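Local atomic coordinates of polyketide synthase (Synechococcus sp., PDB entry 4GOX), a protein that probably transfers a sulfonate group from PAPS to a polyketide intermediate, as the sulfotransferase domain of a cyanobacterial olefin synthase. Residues P220-L224 against F235-L240. Sequence-based numbering, arbitrary orientation.
Sequences PRKVL and FDEALL
R221 NH1 and E237 OE1, 2.8 Å apart, form the salt bridge that ties the first turn of helix 220-231 to the 3-10 turn 237-240. OE1 lies at the guanidinium edge, close to its plane, and accepts the N-H through its syn lone pair, on the side of OE2. The charged planes are only 25° apart; NH1 lies almost as near E237 OE2 (2.9 Å), consistent with the bent N-H...O angle of 142° to OE1. R221 runs out extended, then turns at chi3 (-94°), while E237 folds back at chi2 to meet it. One guanidinium face rests over L240 CD1, 3.5 Å from R221 NH2, and over F235 CZ.

Beneath the ion pair the contact is apolar. L240 divides its branches: CD1 serves the arginine, whereas CD2 reaches P220 CB at 3.7 Å and L224 CD1 at 3.9 Å. L224 also packs on L239, its CD1 4.1 Å from L239 CB, and presents CB to the F235 ring edge. L44 of helix 37-45 touches both L224 and L239. Within 235-240, D236 OD2 accepts from A238 N, an Asx turn.

In this sulfotransferase fold of the P-loop NTPase clan, helix 220-231 follows edge strand 208-212, and the P220 side chain is about 9 Å from bound adenosine-3'-5'-diphosphate. The principle is general: a leucine cluster with a buried inner side holds helix and turn together, while a solvent-exposed ion pair probably fixes their placement, adding modest stability.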
loop_
_atom_site.group_PDB
_atom_site.type_symbol
_atom_site.label_atom_id
_atom_site.label_comp_id
_atom_site.label_asym_id
_atom_site.label_seq_id
_atom_site.Cartn_x
_atom_site.Cartn_y
_atom_site.Cartn_z
ATOM N N PRO A 220 9.526 -13.930 8.152
ATOM C CA PRO A 220 9.777 -12.653 7.454
ATOM C C PRO A 220 11.045 -12.643 6.621
ATOM O O PRO A 220 11.035 -12.080 5.536
ATOM C CB PRO A 220 9.759 -11.603 8.575
ATOM C CG PRO A 220 10.043 -12.388 9.832
ATOM C CD PRO A 220 9.430 -13.735 9.617
ATOM N N ARG A 221 12.098 -13.314 7.084
ATOM C CA ARG A 221 13.356 -13.392 6.343
ATOM C C ARG A 221 13.172 -14.014 4.959
ATOM O O ARG A 221 13.655 -13.435 3.998
ATOM C CB ARG A 221 14.448 -14.111 7.140
ATOM C CG ARG A 221 15.720 -14.418 6.334
ATOM C CD ARG A 221 16.789 -15.144 7.147
ATOM N NE ARG A 221 17.715 -14.163 7.695
ATOM C CZ ARG A 221 17.609 -13.654 8.913
ATOM N NH1 ARG A 221 18.426 -12.699 9.308
ATOM N NH2 ARG A 221 16.665 -14.087 9.739
ATOM N N LYS A 222 12.470 -15.164 4.861
ATOM C CA LYS A 222 12.219 -15.852 3.590
ATOM C C LYS A 222 11.362 -15.010 2.657
ATOM O O LYS A 222 11.689 -14.887 1.475
ATOM C CB LYS A 222 11.549 -17.212 3.834
ATOM C CG LYS A 222 11.303 -18.064 2.585
ATOM C CD LYS A 222 10.433 -19.274 2.908
ATOM C CE LYS A 222 9.916 -19.942 1.657
ATOM N NZ LYS A 222 8.870 -20.959 1.952
ATOM N N VAL A 223 10.264 -14.445 3.184
ATOM C CA VAL A 223 9.327 -13.642 2.409
ATOM C C VAL A 223 9.960 -12.323 1.928
ATOM O O VAL A 223 9.876 -12.003 0.743
ATOM C CB VAL A 223 7.972 -13.470 3.153
ATOM C CG1 VAL A 223 7.029 -12.511 2.414
ATOM C CG2 VAL A 223 7.303 -14.821 3.358
ATOM N N LEU A 224 10.602 -11.580 2.832
ATOM C CA LEU A 224 11.256 -10.319 2.477
ATOM C C LEU A 224 12.418 -10.535 1.497
ATOM O O LEU A 224 12.673 -9.658 0.684
ATOM C CB LEU A 224 11.667 -9.522 3.728
ATOM C CG LEU A 224 10.481 -8.927 4.536
ATOM C CD1 LEU A 224 10.845 -8.751 6.011
ATOM C CD2 LEU A 224 10.010 -7.613 3.938
ATOM N N PHE A 235 18.938 -8.418 0.176
ATOM C CA PHE A 235 18.280 -8.469 1.478
ATOM C C PHE A 235 19.155 -7.690 2.475
ATOM O O PHE A 235 20.374 -7.717 2.373
ATOM C CB PHE A 235 18.057 -9.931 1.938
ATOM C CG PHE A 235 17.521 -10.066 3.347
ATOM C CD1 PHE A 235 16.155 -10.019 3.598
ATOM C CD2 PHE A 235 18.387 -10.223 4.427
ATOM C CE1 PHE A 235 15.664 -10.113 4.904
ATOM C CE2 PHE A 235 17.895 -10.314 5.732
ATOM C CZ PHE A 235 16.540 -10.268 5.962
ATOM N N ASP A 236 18.517 -6.954 3.386
ATOM C CA ASP A 236 19.171 -6.167 4.428
ATOM C C ASP A 236 18.460 -6.511 5.726
ATOM O O ASP A 236 17.231 -6.569 5.757
ATOM C CB ASP A 236 19.034 -4.664 4.124
ATOM C CG ASP A 236 19.836 -3.764 5.040
ATOM O OD1 ASP A 236 20.733 -3.056 4.539
ATOM O OD2 ASP A 236 19.552 -3.749 6.254
ATOM N N GLU A 237 19.232 -6.698 6.792
ATOM C CA GLU A 237 18.768 -7.070 8.134
ATOM C C GLU A 237 17.763 -6.096 8.739
ATOM O O GLU A 237 16.909 -6.524 9.515
ATOM C CB GLU A 237 19.959 -7.275 9.096
ATOM C CG GLU A 237 20.716 -8.576 8.877
ATOM C CD GLU A 237 19.946 -9.867 9.089
ATOM O OE1 GLU A 237 20.139 -10.803 8.280
ATOM O OE2 GLU A 237 19.163 -9.952 10.065
ATOM N N ALA A 238 17.873 -4.789 8.397
ATOM C CA ALA A 238 16.985 -3.725 8.875
ATOM C C ALA A 238 15.522 -4.024 8.540
ATOM O O ALA A 238 14.634 -3.588 9.268
ATOM C CB ALA A 238 17.394 -2.392 8.274
ATOM N N LEU A 239 15.280 -4.808 7.471
ATOM C CA LEU A 239 13.932 -5.226 7.060
ATOM C C LEU A 239 13.231 -5.982 8.177
ATOM O O LEU A 239 12.007 -5.944 8.256
ATOM C CB LEU A 239 13.982 -6.141 5.828
ATOM C CG LEU A 239 14.423 -5.541 4.495
ATOM C CD1 LEU A 239 14.571 -6.622 3.476
ATOM C CD2 LEU A 239 13.455 -4.486 3.997
ATOM N N LEU A 240 14.004 -6.691 9.017
ATOM C CA LEU A 240 13.462 -7.502 10.106
ATOM C C LEU A 240 13.251 -6.731 11.405
ATOM O O LEU A 240 12.768 -7.313 12.385
ATOM C CB LEU A 240 14.352 -8.746 10.346
ATOM C CG LEU A 240 14.531 -9.711 9.157
ATOM C CD1 LEU A 240 15.498 -10.810 9.500
ATOM C CD2 LEU A 240 13.198 -10.325 8.717
#